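Local coordinates for putative pterin-4-alpha-carbinolamine dehydratase (Brucella melitensis, PDB 3JST), which probably catalyses the dehydration of 4a-hydroxytetrahydrobiopterin to dihydrobiopterin and water, at residues Q22-G26 against R27-T31; W62-Y66 against N67-V71. All blocks are in the same frame, centred on the assembly; numbering follows the deposited sequence.

Contact 1 of 2, residues Q22-G26 against R27-T31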
ATOM      1  N   GLN A  22      -6.766   3.353   4.503  1.00 13.09           N
ATOM      2  CA  GLN A  22      -7.383   3.158   5.816  1.00 13.53           C
ATOM      3  C   GLN A  22      -6.741   1.971   6.519  1.00 13.10           C
ATOM      4  O   GLN A  22      -6.160   1.101   5.875  1.00 12.57           O
ATOM      5  CB  GLN A  22      -8.891   2.902   5.671  1.00 13.95           C
ATOM      6  CG  GLN A  22      -9.645   3.945   4.843  1.00 16.42           C
ATOM      7  CD  GLN A  22     -11.085   3.536   4.544  1.00 20.53           C
ATOM      8  OE1 GLN A  22     -11.601   2.561   5.105  1.00 23.26           O
ATOM      9  NE2 GLN A  22     -11.737   4.276   3.648  1.00 21.74           N
ATOM     10  N   LYS A  23      -6.855   1.935   7.841  1.00 13.18           N
ATOM     11  CA  LYS A  23      -6.438   0.767   8.603  1.00 13.35           C
ATOM     12  C   LYS A  23      -7.400  -0.374   8.301  1.00 13.36           C
ATOM     13  O   LYS A  23      -8.605  -0.164   8.219  1.00 12.84           O
ATOM     14  CB  LYS A  23      -6.451   1.054  10.108  1.00 13.41           C
ATOM     15  CG  LYS A  23      -5.983  -0.130  10.950  1.00 13.66           C
ATOM     16  CD  LYS A  23      -6.047   0.160  12.443  1.00 13.99           C
ATOM     17  CE  LYS A  23      -5.664  -1.070  13.256  1.00 13.26           C
ATOM     18  NZ  LYS A  23      -6.548  -2.236  12.938  1.00 11.91           N
ATOM     19  N   VAL A  24      -6.866  -1.578   8.137  1.00 13.71           N
ATOM     20  CA  VAL A  24      -7.712  -2.750   7.938  1.00 13.97           C
ATOM     21  C   VAL A  24      -8.388  -3.088   9.261  1.00 14.62           C
ATOM     22  O   VAL A  24      -7.742  -3.153  10.303  1.00 14.24           O
ATOM     23  CB  VAL A  24      -6.921  -3.958   7.415  1.00 13.96           C
ATOM     24  CG1 VAL A  24      -7.813  -5.216   7.375  1.00 13.16           C
ATOM     25  CG2 VAL A  24      -6.359  -3.653   6.039  1.00 13.00           C
ATOM     26  N   ASP A  25      -9.703  -3.276   9.200  1.00 15.55           N
ATOM     27  CA  ASP A  25     -10.514  -3.563  10.374  1.00 16.52           C
ATOM     28  C   ASP A  25     -10.030  -4.844  11.051  1.00 16.61           C
ATOM     29  O   ASP A  25     -10.032  -5.910  10.440  1.00 16.90           O
ATOM     30  CB  ASP A  25     -11.984  -3.702   9.952  1.00 17.03           C
ATOM     31  CG  ASP A  25     -12.945  -3.529  11.099  1.00 18.88           C
ATOM     32  OD1 ASP A  25     -12.516  -3.539  12.276  1.00 22.19           O
ATOM     33  OD2 ASP A  25     -14.148  -3.379  10.814  1.00 22.31           O
ATOM     34  N   GLY A  26      -9.589  -4.727  12.301  1.00 16.88           N
ATOM     35  CA  GLY A  26      -9.092  -5.876  13.067  1.00 16.83           C
ATOM     36  C   GLY A  26      -7.698  -6.365  12.695  1.00 16.77           C
ATOM     37  O   GLY A  26      -7.269  -7.418  13.162  1.00 17.15           O
ATOM     38  N   ARG A  27      -6.977  -5.611  11.865  1.00 16.48           N
ATOM     39  CA  ARG A  27      -5.677  -6.063  11.357  1.00 16.15           C
ATOM     40  C   ARG A  27      -4.632  -4.962  11.413  1.00 15.19           C
ATOM     41  O   ARG A  27      -4.941  -3.790  11.211  1.00 15.02           O
ATOM     42  CB  ARG A  27      -5.812  -6.560   9.914  1.00 16.40           C
ATOM     43  CG  ARG A  27      -6.691  -7.796   9.729  1.00 17.66           C
ATOM     44  CD  ARG A  27      -6.067  -9.052  10.348  1.00 19.31           C
ATOM     45  NE  ARG A  27      -4.710  -9.296   9.857  1.00 21.07           N
ATOM     46  CZ  ARG A  27      -4.399  -9.906   8.711  1.00 22.05           C
ATOM     47  NH1 ARG A  27      -5.344 -10.364   7.892  1.00 22.18           N
ATOM     48  NH2 ARG A  27      -3.121 -10.051   8.376  1.00 22.27           N
ATOM     49  N   GLU A  28      -3.391  -5.348  11.692  1.00 14.47           N
ATOM     50  CA  GLU A  28      -2.262  -4.418  11.656  1.00 13.98           C
ATOM     51  C   GLU A  28      -1.778  -4.297  10.213  1.00 12.96           C
ATOM     52  O   GLU A  28      -0.752  -4.862   9.825  1.00 12.34           O
ATOM     53  CB  GLU A  28      -1.136  -4.887  12.582  1.00 14.16           C
ATOM     54  CG  GLU A  28      -1.552  -5.040  14.037  1.00 15.78           C
ATOM     55  CD  GLU A  28      -2.062  -3.750  14.647  1.00 18.21           C
ATOM     56  OE1 GLU A  28      -1.458  -2.682  14.395  1.00 21.31           O
ATOM     57  OE2 GLU A  28      -3.068  -3.804  15.385  1.00 20.01           O
ATOM     58  N   ALA A  29      -2.553  -3.562   9.425  1.00 12.09           N
ATOM     59  CA  ALA A  29      -2.301  -3.404   8.003  1.00 11.65           C
ATOM     60  C   ALA A  29      -3.098  -2.209   7.482  1.00 11.29           C
ATOM     61  O   ALA A  29      -4.072  -1.777   8.114  1.00 11.15           O
ATOM     62  CB  ALA A  29      -2.690  -4.688   7.249  1.00 11.57           C
ATOM     63  N   ILE A  30      -2.680  -1.672   6.341  1.00 10.84           N
ATOM     64  CA  ILE A  30      -3.411  -0.575   5.702  1.00 10.73           C
ATOM     65  C   ILE A  30      -3.844  -0.979   4.301  1.00 10.76           C
ATOM     66  O   ILE A  30      -3.229  -1.852   3.678  1.00 10.90           O
ATOM     67  CB  ILE A  30      -2.589   0.738   5.667  1.00 10.79           C
ATOM     68  CG1 ILE A  30      -1.295   0.570   4.856  1.00 10.47           C
ATOM     69  CG2 ILE A  30      -2.280   1.196   7.094  1.00 10.36           C
ATOM     70  CD1 ILE A  30      -0.491   1.866   4.691  1.00 10.31           C
ATOM     71  N   THR A  31      -4.906  -0.350   3.808  1.00 10.82           N
ATOM     72  CA  THR A  31      -5.505  -0.767   2.555  1.00 10.74           C
ATOM     73  C   THR A  31      -6.110   0.395   1.766  1.00 10.85           C
ATOM     74  O   THR A  31      -6.589   1.374   2.338  1.00 10.42           O
ATOM     75  CB  THR A  31      -6.576  -1.873   2.793  1.00 10.77           C
ATOM     76  OG1 THR A  31      -6.963  -2.454   1.539  1.00 10.11           O
ATOM     77  CG2 THR A  31      -7.808  -1.315   3.516  1.00 10.85           C
TER
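The carbonyl oxygen of Val24 is gripped by two donors: Arg27 N at 3.0 Å, which closes the turn, and Lys23 NZ, also at 3.0 Å. They arrive from opposite faces of the carbonyl plane, the backbone N-H well above it and the ammonium tilted only slightly from it. The same ammonium makes a shorter bond to Arg27 O, 2.8 Å, this time from well above the plane of that carbonyl. Lys23 gets there by running fully extended from CB to CE and then folding at its last bond (chi4 -58°), which turns NZ back over the loop. One lysine thus ties together the first and last carbonyls of a type II turn, Val24 to Arg27, in which Gly26 takes the positive phi. Glu28 OE2 lies 4.5 Å from Lys23 NZ, too far for a salt bridge, and may add some electrostatic attraction.

This loop joins strands 22-23 and 30-35 into an antiparallel hairpin at one edge of the sheet. Gln22 and Thr31 form its hydrogen-bonded pair, and nearer the loop Val24 N donates almost straight to Ala29 O (2.8 Å, 176°).

Val24 points toward the returning chain and uses both methyls. CG1, anti to the backbone N (chi1 173°), runs alongside Arg27 and touches its CB at 3.5 Å, while CG2 lies 3.7 Å from Thr31 CB and also reaches Ala29 CB, the side chains of Val24 and Thr31 crossing nearly at right angles. Thr72 of the neighbouring strand touches Val24, Ala29 and Thr31, and on the lysine side Met11 of helix 8-16 meets both Lys23 and Glu28.

Contact 2 of 2, residues W62-Y66 against N67-V71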
ATOM      1  N   TRP A  62      -2.254  -8.005  -2.899  1.00 10.71           N
ATOM      2  CA  TRP A  62      -3.158  -7.281  -3.789  1.00  9.95           C
ATOM      3  C   TRP A  62      -4.006  -8.154  -4.703  1.00  9.56           C
ATOM      4  O   TRP A  62      -3.611  -9.247  -5.093  1.00  8.75           O
ATOM      5  CB  TRP A  62      -2.420  -6.182  -4.582  1.00 10.01           C
ATOM      6  CG  TRP A  62      -1.231  -6.593  -5.407  1.00  9.29           C
ATOM      7  CD1 TRP A  62      -0.668  -7.839  -5.509  1.00  9.50           C
ATOM      8  CD2 TRP A  62      -0.425  -5.724  -6.221  1.00  9.57           C
ATOM      9  NE1 TRP A  62       0.421  -7.798  -6.350  1.00  9.51           N
ATOM     10  CE2 TRP A  62       0.592  -6.513  -6.798  1.00  9.11           C
ATOM     11  CE3 TRP A  62      -0.473  -4.354  -6.526  1.00  9.52           C
ATOM     12  CZ2 TRP A  62       1.555  -5.980  -7.664  1.00 10.22           C
ATOM     13  CZ3 TRP A  62       0.487  -3.824  -7.386  1.00 10.13           C
ATOM     14  CH2 TRP A  62       1.486  -4.639  -7.944  1.00 10.11           C
ATOM     15  N   PHE A  63      -5.197  -7.639  -5.001  1.00  9.25           N
ATOM     16  CA  PHE A  63      -6.209  -8.331  -5.785  1.00  8.99           C
ATOM     17  C   PHE A  63      -6.559  -7.435  -6.958  1.00  8.58           C
ATOM     18  O   PHE A  63      -6.710  -6.222  -6.782  1.00  8.45           O
ATOM     19  CB  PHE A  63      -7.455  -8.577  -4.921  1.00  8.91           C
ATOM     20  CG  PHE A  63      -8.657  -9.067  -5.692  1.00  9.84           C
ATOM     21  CD1 PHE A  63      -8.820 -10.417  -5.972  1.00 10.39           C
ATOM     22  CD2 PHE A  63      -9.634  -8.174  -6.130  1.00 10.75           C
ATOM     23  CE1 PHE A  63      -9.932 -10.869  -6.680  1.00 10.89           C
ATOM     24  CE2 PHE A  63     -10.751  -8.619  -6.837  1.00 10.72           C
ATOM     25  CZ  PHE A  63     -10.901  -9.965  -7.112  1.00 10.95           C
ATOM     26  N   ASN A  64      -6.684  -8.025  -8.143  1.00  7.94           N
ATOM     27  CA  ASN A  64      -7.127  -7.296  -9.332  1.00  7.62           C
ATOM     28  C   ASN A  64      -8.285  -8.022 -10.011  1.00  7.37           C
ATOM     29  O   ASN A  64      -8.307  -9.250 -10.082  1.00  7.11           O
ATOM     30  CB  ASN A  64      -5.953  -7.086 -10.302  1.00  7.28           C
ATOM     31  CG  ASN A  64      -6.397  -6.691 -11.705  1.00  6.81           C
ATOM     32  OD1 ASN A  64      -6.250  -7.469 -12.642  1.00  5.57           O
ATOM     33  ND2 ASN A  64      -6.942  -5.483 -11.852  1.00  6.60           N
ATOM     34  N   ALA A  65      -9.259  -7.243 -10.468  1.00  7.31           N
ATOM     35  CA  ALA A  65     -10.361  -7.736 -11.283  1.00  7.34           C
ATOM     36  C   ALA A  65     -10.687  -6.641 -12.292  1.00  7.52           C
ATOM     37  O   ALA A  65     -11.260  -5.620 -11.931  1.00  6.99           O
ATOM     38  CB  ALA A  65     -11.575  -8.049 -10.421  1.00  7.43           C
ATOM     39  N   TYR A  66     -10.282  -6.852 -13.542  1.00  7.76           N
ATOM     40  CA  TYR A  66     -10.400  -5.843 -14.597  1.00  8.09           C
ATOM     41  C   TYR A  66      -9.780  -4.503 -14.156  1.00  8.19           C
ATOM     42  O   TYR A  66      -8.557  -4.404 -14.052  1.00  7.67           O
ATOM     43  CB  TYR A  66     -11.862  -5.711 -15.072  1.00  8.39           C
ATOM     44  CG  TYR A  66     -12.036  -4.819 -16.291  1.00  9.39           C
ATOM     45  CD1 TYR A  66     -11.413  -5.129 -17.493  1.00 10.67           C
ATOM     46  CD2 TYR A  66     -12.817  -3.666 -16.238  1.00 10.82           C
ATOM     47  CE1 TYR A  66     -11.548  -4.316 -18.607  1.00 11.49           C
ATOM     48  CE2 TYR A  66     -12.963  -2.845 -17.354  1.00 11.58           C
ATOM     49  CZ  TYR A  66     -12.327  -3.176 -18.534  1.00 11.99           C
ATOM     50  OH  TYR A  66     -12.468  -2.378 -19.648  1.00 13.47           O
ATOM     51  N   ASN A  67     -10.602  -3.499 -13.847  1.00  8.50           N
ATOM     52  CA  ASN A  67     -10.091  -2.156 -13.554  1.00  9.18           C
ATOM     53  C   ASN A  67      -9.914  -1.843 -12.065  1.00  9.55           C
ATOM     54  O   ASN A  67      -9.524  -0.723 -11.707  1.00  9.65           O
ATOM     55  CB  ASN A  67     -10.993  -1.100 -14.201  1.00  9.34           C
ATOM     56  CG  ASN A  67     -12.408  -1.110 -13.645  1.00  9.59           C
ATOM     57  OD1 ASN A  67     -12.872  -2.113 -13.099  1.00  8.99           O
ATOM     58  ND2 ASN A  67     -13.104   0.010 -13.791  1.00 11.11           N
ATOM     59  N   ARG A  68     -10.196  -2.820 -11.205  1.00  9.99           N
ATOM     60  CA  ARG A  68     -10.064  -2.643  -9.757  1.00 10.40           C
ATOM     61  C   ARG A  68      -8.789  -3.287  -9.255  1.00 10.09           C
ATOM     62  O   ARG A  68      -8.495  -4.427  -9.612  1.00  9.75           O
ATOM     63  CB  ARG A  68     -11.250  -3.274  -9.022  1.00 10.98           C
ATOM     64  CG  ARG A  68     -12.570  -2.575  -9.267  1.00 13.22           C
ATOM     65  CD  ARG A  68     -13.717  -3.239  -8.515  1.00 16.51           C
ATOM     66  NE  ARG A  68     -14.263  -4.396  -9.234  1.00 18.32           N
ATOM     67  CZ  ARG A  68     -14.220  -5.668  -8.825  1.00 19.78           C
ATOM     68  NH1 ARG A  68     -13.653  -6.015  -7.672  1.00 20.04           N
ATOM     69  NH2 ARG A  68     -14.772  -6.614  -9.583  1.00 20.41           N
ATOM     70  N   VAL A  69      -8.043  -2.562  -8.422  1.00  9.59           N
ATOM     71  CA  VAL A  69      -6.918  -3.138  -7.692  1.00  9.76           C
ATOM     72  C   VAL A  69      -7.055  -2.820  -6.203  1.00  9.98           C
ATOM     73  O   VAL A  69      -7.042  -1.649  -5.815  1.00 10.09           O
ATOM     74  CB  VAL A  69      -5.548  -2.612  -8.186  1.00  9.82           C
ATOM     75  CG1 VAL A  69      -4.427  -3.434  -7.564  1.00  9.21           C
ATOM     76  CG2 VAL A  69      -5.468  -2.642  -9.705  1.00  9.17           C
ATOM     77  N   ASP A  70      -7.211  -3.862  -5.386  1.00  9.93           N
ATOM     78  CA  ASP A  70      -7.279  -3.716  -3.937  1.00 10.09           C
ATOM     79  C   ASP A  70      -5.932  -4.088  -3.349  1.00  9.89           C
ATOM     80  O   ASP A  70      -5.434  -5.180  -3.600  1.00  9.59           O
ATOM     81  CB  ASP A  70      -8.358  -4.631  -3.348  1.00 10.12           C
ATOM     82  CG  ASP A  70      -9.724  -4.379  -3.946  1.00 10.75           C
ATOM     83  OD1 ASP A  70     -10.058  -3.205  -4.195  1.00 11.21           O
ATOM     84  OD2 ASP A  70     -10.455  -5.361  -4.182  1.00 11.97           O
ATOM     85  N   VAL A  71      -5.360  -3.182  -2.559  1.00  9.85           N
ATOM     86  CA  VAL A  71      -4.037  -3.374  -1.976  1.00  9.76           C
ATOM     87  C   VAL A  71      -4.105  -3.371  -0.451  1.00  9.88           C
ATOM     88  O   VAL A  71      -4.744  -2.498   0.143  1.00  9.84           O
ATOM     89  CB  VAL A  71      -3.070  -2.255  -2.423  1.00  9.76           C
ATOM     90  CG1 VAL A  71      -1.664  -2.511  -1.886  1.00  9.62           C
ATOM     91  CG2 VAL A  71      -3.057  -2.132  -3.945  1.00  9.72           C
TER
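Asn67 and Tyr66, consecutive residues at the centre of the turn, touch through side chains that cross at a slant, with amide and ring planes 46° apart. Tyr66 CD2 comes to 3.5 Å from Asn67 OD1. With chi1 at 63°, Asn67 CG sits between its own backbone N and carbonyl carbon, and ND2 is carried on to a hydrogen bond with Phe36 O. The bend is a type II' turn, Ala65 to Arg68, with Tyr66 in the positive-phi position; it links strands 61-65 and 68-73, the former an outer strand of the sheet.

Arg68 and Phe63 lie side by side on the face that also carries Ala65 and Asp70. The guanidinium, brought round by a bend at chi3, lays one face over Ala65 CB, 3.6 Å from Arg68 NH2, and sets NH1 in the plane of the phenyl ring at its edge, 4.0 Å from Phe63 CE2. Farther along the same ring, Phe63 CD2 touches Asp70 OD2 at 3.5 Å, the ring and carboxylate planes being only 13° from parallel; Ser33 OG hydrogen-bonds the other oxygen, OD1.

Across the strands Arg68 O accepts twice, from Ala65 N in the carbonyl plane at 3.0 Å and from Asn64 ND2, above that plane, at 2.9 Å. Asn64 ND2 also donates to Tyr66 O (2.9 Å), so a single amide clasps the turn from the face of Trp62 and Val69. Arginine thus meets the phenyl at its rim, not over its face, so cation-pi attraction probably adds little here.

How the contacts relate
Contacts 1 and 2 are successive hairpins of one antiparallel sheet, ordered 22-23, 30-35, 68-73, 61-65, so their inner strands are neighbours and their outer strands are its two edges within the chain. Their centres lie about 17 Å apart, yet they touch where Thr31 OG1 of contact 1 comes 2.6 Å from Val71 O of contact 2, a probable hydrogen bond. Backbone bonds of Val71 with Arg32 and Val69 with Phe34 continue the seam between the inner strands. Bound ethanediol, probably from the crystallisation liquor, lies about 4 Å from the side chain of Thr31 and likewise from that of Asp70; it does not by itself locate the pterin site.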